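Local coordinates for protein Can2 (Sulfobacillus thermosulfidooxidans, PDB 7BDV) that binds cyclic tetra-adenylate through its CARF domain and acts as a dual-specificity nuclease that potentiates type III CRISPR defence, at residues Y245-Y257 against P353-N365. Numbering follows the deposited sequence.
Sequences YVYSLLRQISAQY and PSQLHHQLIKWIN
Leu249 and Ile253 on helix 231-254 pack against Leu356, His357, Leu360 and Ile361 on helix 356-365, a largely apolar helix-helix contact within the Card1-like endonuclease domain, a member of the PD-(D/E)XK clan. The axes of the two segments approach to 10.4 Å and cross at -59°, and 624 Å² is buried in all. Ile253 packs as a knob into the hole formed by His357, Leu360, Ile361 and Ile364. Its first torsion (chi1 -71°) sets CG1 beside the backbone N. The side chains of Ile253 and Ile361 run antiparallel past one another, Ile253 CG1 lying 3.7 Å from Ile361 CD1. The same CG1 of Ile253 comes 3.5 Å from His357 NE2. That Ile361 methyl also makes a CH-pi contact, CD1 standing 3.9 Å from the Tyr257 ring centroid and 26° off the normal. Farther along, Leu249 CD1 meets Leu356 CD2 at 3.5 Å, while Leu360 CD1 touches both Leu249 CB and Leu250 CD2. At the Tyr245 end a water joins the apolar packing: it sits 2.8 Å from Tyr245 OH and donates to Pro353 O at an unusually short distance, with a further weak bond from His357 N. On the inner side, Val246, Leu250 and Trp363 rest on Ile290, while Ile364 reaches His288 and Phe281; both helices pack against strands 279-283 and 286-291 of the domain's central sheet, crossing one another as they do.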
# COMPACT_ATOMS: atom_id res chain seq x y z
N TYR A 245 11.29 -8.09 -24.41
CA TYR A 245 10.03 -8.60 -25.00
C TYR A 245 8.86 -7.73 -24.52
O TYR A 245 8.03 -7.27 -25.32
CB TYR A 245 9.86 -10.10 -24.70
CG TYR A 245 8.55 -10.66 -25.18
CD1 TYR A 245 8.24 -10.69 -26.53
CD2 TYR A 245 7.60 -11.10 -24.28
CE1 TYR A 245 7.01 -11.13 -26.98
CE2 TYR A 245 6.37 -11.53 -24.71
CZ TYR A 245 6.10 -11.62 -26.06
OH TYR A 245 4.86 -12.06 -26.40
N VAL A 246 8.76 -7.53 -23.21
CA VAL A 246 7.68 -6.73 -22.57
C VAL A 246 7.71 -5.30 -23.14
O VAL A 246 6.66 -4.76 -23.48
CB VAL A 246 7.84 -6.74 -21.04
CG1 VAL A 246 6.94 -5.72 -20.36
CG2 VAL A 246 7.59 -8.13 -20.45
N TYR A 247 8.87 -4.68 -23.21
CA TYR A 247 9.01 -3.28 -23.69
C TYR A 247 8.56 -3.22 -25.15
O TYR A 247 7.84 -2.31 -25.53
CB TYR A 247 10.45 -2.81 -23.53
CG TYR A 247 10.63 -1.36 -23.83
CD1 TYR A 247 10.32 -0.42 -22.87
CD2 TYR A 247 11.12 -0.91 -25.05
CE1 TYR A 247 10.54 0.94 -23.09
CE2 TYR A 247 11.28 0.44 -25.31
CZ TYR A 247 10.99 1.37 -24.33
OH TYR A 247 11.16 2.71 -24.57
N SER A 248 8.92 -4.22 -25.96
CA SER A 248 8.57 -4.30 -27.41
C SER A 248 7.06 -4.52 -27.60
O SER A 248 6.50 -3.94 -28.55
CB SER A 248 9.42 -5.32 -28.14
OG SER A 248 9.06 -6.64 -27.82
N LEU A 249 6.38 -5.27 -26.73
CA LEU A 249 4.88 -5.35 -26.77
C LEU A 249 4.31 -3.93 -26.52
O LEU A 249 3.29 -3.54 -27.16
CB LEU A 249 4.35 -6.34 -25.72
CG LEU A 249 4.62 -7.83 -26.00
CD1 LEU A 249 3.92 -8.73 -24.98
CD2 LEU A 249 4.11 -8.23 -27.36
N LEU A 250 4.90 -3.15 -25.62
CA LEU A 250 4.37 -1.80 -25.28
C LEU A 250 4.61 -0.84 -26.45
O LEU A 250 3.75 0.02 -26.68
CB LEU A 250 4.95 -1.32 -23.95
CG LEU A 250 4.47 -2.15 -22.76
CD1 LEU A 250 5.28 -1.85 -21.53
CD2 LEU A 250 2.98 -1.94 -22.49
N ARG A 251 5.70 -1.00 -27.19
CA ARG A 251 5.95 -0.21 -28.44
C ARG A 251 4.91 -0.58 -29.50
O ARG A 251 4.37 0.33 -30.13
CB ARG A 251 7.36 -0.47 -28.96
CG ARG A 251 8.45 0.10 -28.07
CD ARG A 251 9.78 0.12 -28.81
NE ARG A 251 9.75 1.01 -29.97
N GLN A 252 4.59 -1.87 -29.69
CA GLN A 252 3.51 -2.28 -30.61
C GLN A 252 2.21 -1.62 -30.19
O GLN A 252 1.56 -0.94 -31.07
CB GLN A 252 3.29 -3.81 -30.64
CG GLN A 252 4.41 -4.60 -31.27
CD GLN A 252 4.06 -6.07 -31.29
OE1 GLN A 252 2.92 -6.45 -31.57
NE2 GLN A 252 5.03 -6.90 -30.93
N ILE A 253 1.81 -1.80 -28.92
CA ILE A 253 0.53 -1.25 -28.40
C ILE A 253 0.50 0.28 -28.57
O ILE A 253 -0.58 0.81 -28.94
CB ILE A 253 0.34 -1.64 -26.93
CG1 ILE A 253 0.05 -3.14 -26.75
CG2 ILE A 253 -0.73 -0.78 -26.30
CD1 ILE A 253 0.26 -3.59 -25.34
N SER A 254 1.62 0.97 -28.34
CA SER A 254 1.73 2.45 -28.48
C SER A 254 1.27 2.90 -29.87
O SER A 254 0.87 4.05 -30.00
CB SER A 254 3.14 2.91 -28.28
OG SER A 254 3.52 2.68 -26.97
N ALA A 255 1.36 2.04 -30.88
CA ALA A 255 1.04 2.41 -32.28
C ALA A 255 -0.48 2.63 -32.39
O ALA A 255 -0.88 3.36 -33.28
CB ALA A 255 1.57 1.37 -33.24
N GLN A 256 -1.29 2.09 -31.46
CA GLN A 256 -2.78 2.21 -31.54
C GLN A 256 -3.39 2.84 -30.28
O GLN A 256 -4.55 3.26 -30.32
CB GLN A 256 -3.37 0.83 -31.84
CG GLN A 256 -3.13 0.36 -33.27
CD GLN A 256 -3.84 1.20 -34.31
OE1 GLN A 256 -3.25 2.07 -34.93
NE2 GLN A 256 -5.11 0.93 -34.52
N TYR A 257 -2.71 2.79 -29.13
CA TYR A 257 -3.18 3.31 -27.83
C TYR A 257 -2.22 4.41 -27.38
O TYR A 257 -1.00 4.27 -27.50
CB TYR A 257 -3.28 2.20 -26.80
CG TYR A 257 -4.24 1.09 -27.16
CD1 TYR A 257 -3.90 0.11 -28.07
CD2 TYR A 257 -5.45 0.97 -26.51
CE1 TYR A 257 -4.76 -0.93 -28.39
CE2 TYR A 257 -6.33 -0.07 -26.81
CZ TYR A 257 -5.99 -1.01 -27.76
OH TYR A 257 -6.86 -2.01 -28.10
N PRO A 353 3.94 -15.76 -21.46
CA PRO A 353 4.26 -14.76 -22.48
C PRO A 353 3.35 -14.74 -23.72
O PRO A 353 3.16 -13.67 -24.28
CB PRO A 353 5.69 -15.14 -22.82
CG PRO A 353 6.22 -15.63 -21.50
CD PRO A 353 5.10 -16.48 -20.94
N SER A 354 2.79 -15.89 -24.12
CA SER A 354 1.78 -16.01 -25.20
C SER A 354 0.56 -15.11 -24.95
O SER A 354 -0.01 -14.64 -25.95
CB SER A 354 1.33 -17.45 -25.39
OG SER A 354 0.49 -17.82 -24.30
N GLN A 355 0.16 -14.90 -23.70
CA GLN A 355 -1.06 -14.15 -23.32
C GLN A 355 -0.74 -12.67 -22.99
O GLN A 355 -1.68 -11.92 -22.71
CB GLN A 355 -1.71 -14.71 -22.07
CG GLN A 355 -1.93 -16.22 -22.12
CD GLN A 355 -2.78 -16.59 -23.30
OE1 GLN A 355 -3.95 -16.24 -23.36
NE2 GLN A 355 -2.20 -17.33 -24.22
N LEU A 356 0.51 -12.27 -22.97
CA LEU A 356 0.88 -10.97 -22.35
C LEU A 356 0.24 -9.81 -23.10
O LEU A 356 -0.32 -8.92 -22.44
CB LEU A 356 2.41 -10.83 -22.29
CG LEU A 356 2.92 -9.61 -21.53
CD1 LEU A 356 2.44 -9.59 -20.08
CD2 LEU A 356 4.41 -9.54 -21.58
N HIS A 357 0.27 -9.83 -24.43
CA HIS A 357 -0.24 -8.69 -25.25
C HIS A 357 -1.68 -8.46 -24.85
O HIS A 357 -2.05 -7.34 -24.50
CB HIS A 357 -0.15 -8.93 -26.76
CG HIS A 357 -0.67 -7.76 -27.55
ND1 HIS A 357 -2.03 -7.64 -27.86
CD2 HIS A 357 -0.07 -6.63 -27.99
CE1 HIS A 357 -2.22 -6.52 -28.53
NE2 HIS A 357 -1.04 -5.87 -28.62
N HIS A 358 -2.48 -9.52 -24.87
CA HIS A 358 -3.92 -9.44 -24.52
C HIS A 358 -4.11 -8.94 -23.09
O HIS A 358 -5.05 -8.10 -22.87
CB HIS A 358 -4.58 -10.81 -24.73
CG HIS A 358 -6.01 -10.76 -24.40
ND1 HIS A 358 -6.49 -11.25 -23.20
CD2 HIS A 358 -7.06 -10.27 -25.10
CE1 HIS A 358 -7.80 -11.08 -23.18
NE2 HIS A 358 -8.19 -10.49 -24.35
N GLN A 359 -3.29 -9.42 -22.15
CA GLN A 359 -3.35 -9.03 -20.72
C GLN A 359 -2.95 -7.56 -20.55
O GLN A 359 -3.55 -6.88 -19.76
CB GLN A 359 -2.48 -9.98 -19.90
CG GLN A 359 -3.08 -11.38 -19.82
CD GLN A 359 -2.36 -12.27 -18.86
OE1 GLN A 359 -1.22 -12.66 -19.08
NE2 GLN A 359 -3.06 -12.64 -17.81
N LEU A 360 -1.95 -7.09 -21.29
CA LEU A 360 -1.52 -5.67 -21.21
C LEU A 360 -2.68 -4.78 -21.65
O LEU A 360 -2.97 -3.79 -20.94
CB LEU A 360 -0.28 -5.48 -22.08
CG LEU A 360 1.03 -5.94 -21.47
CD1 LEU A 360 2.17 -5.79 -22.46
CD2 LEU A 360 1.36 -5.13 -20.25
N ILE A 361 -3.38 -5.14 -22.74
CA ILE A 361 -4.53 -4.36 -23.28
C ILE A 361 -5.66 -4.37 -22.23
O ILE A 361 -6.21 -3.25 -21.92
CB ILE A 361 -4.97 -4.88 -24.65
CG1 ILE A 361 -3.89 -4.66 -25.73
CG2 ILE A 361 -6.30 -4.27 -25.09
CD1 ILE A 361 -3.58 -3.22 -26.03
N LYS A 362 -5.97 -5.53 -21.64
CA LYS A 362 -7.01 -5.63 -20.58
C LYS A 362 -6.65 -4.70 -19.41
O LYS A 362 -7.47 -3.90 -18.98
CB LYS A 362 -7.13 -7.09 -20.11
CG LYS A 362 -8.52 -7.50 -19.68
CD LYS A 362 -8.75 -9.02 -19.75
CE LYS A 362 -9.97 -9.50 -18.99
N TRP A 363 -5.43 -4.82 -18.89
CA TRP A 363 -4.90 -4.08 -17.73
C TRP A 363 -5.01 -2.58 -17.99
O TRP A 363 -5.55 -1.89 -17.11
CB TRP A 363 -3.45 -4.52 -17.51
CG TRP A 363 -2.74 -3.83 -16.39
CD1 TRP A 363 -3.16 -3.71 -15.10
CD2 TRP A 363 -1.42 -3.27 -16.46
NE1 TRP A 363 -2.21 -3.04 -14.38
CE2 TRP A 363 -1.13 -2.79 -15.18
CE3 TRP A 363 -0.46 -3.13 -17.47
CZ2 TRP A 363 0.07 -2.16 -14.89
CZ3 TRP A 363 0.73 -2.50 -17.19
CH2 TRP A 363 0.99 -2.01 -15.91
N ILE A 364 -4.54 -2.10 -19.13
CA ILE A 364 -4.47 -0.63 -19.38
C ILE A 364 -5.86 -0.03 -19.50
O ILE A 364 -5.98 1.17 -19.24
CB ILE A 364 -3.56 -0.20 -20.54
CG1 ILE A 364 -4.09 -0.58 -21.91
CG2 ILE A 364 -2.11 -0.61 -20.26
CD1 ILE A 364 -3.42 0.20 -23.04
N ASN A 365 -6.88 -0.83 -19.83
CA ASN A 365 -8.30 -0.38 -19.98
C ASN A 365 -9.16 -0.73 -18.76
O ASN A 365 -10.34 -0.35 -18.78
CB ASN A 365 -8.95 -0.98 -21.23
CG ASN A 365 -8.37 -0.44 -22.52
OD1 ASN A 365 -7.97 0.72 -22.59
ND2 ASN A 365 -8.34 -1.28 -23.55
O HOH W 1 2.10 -12.20 -25.93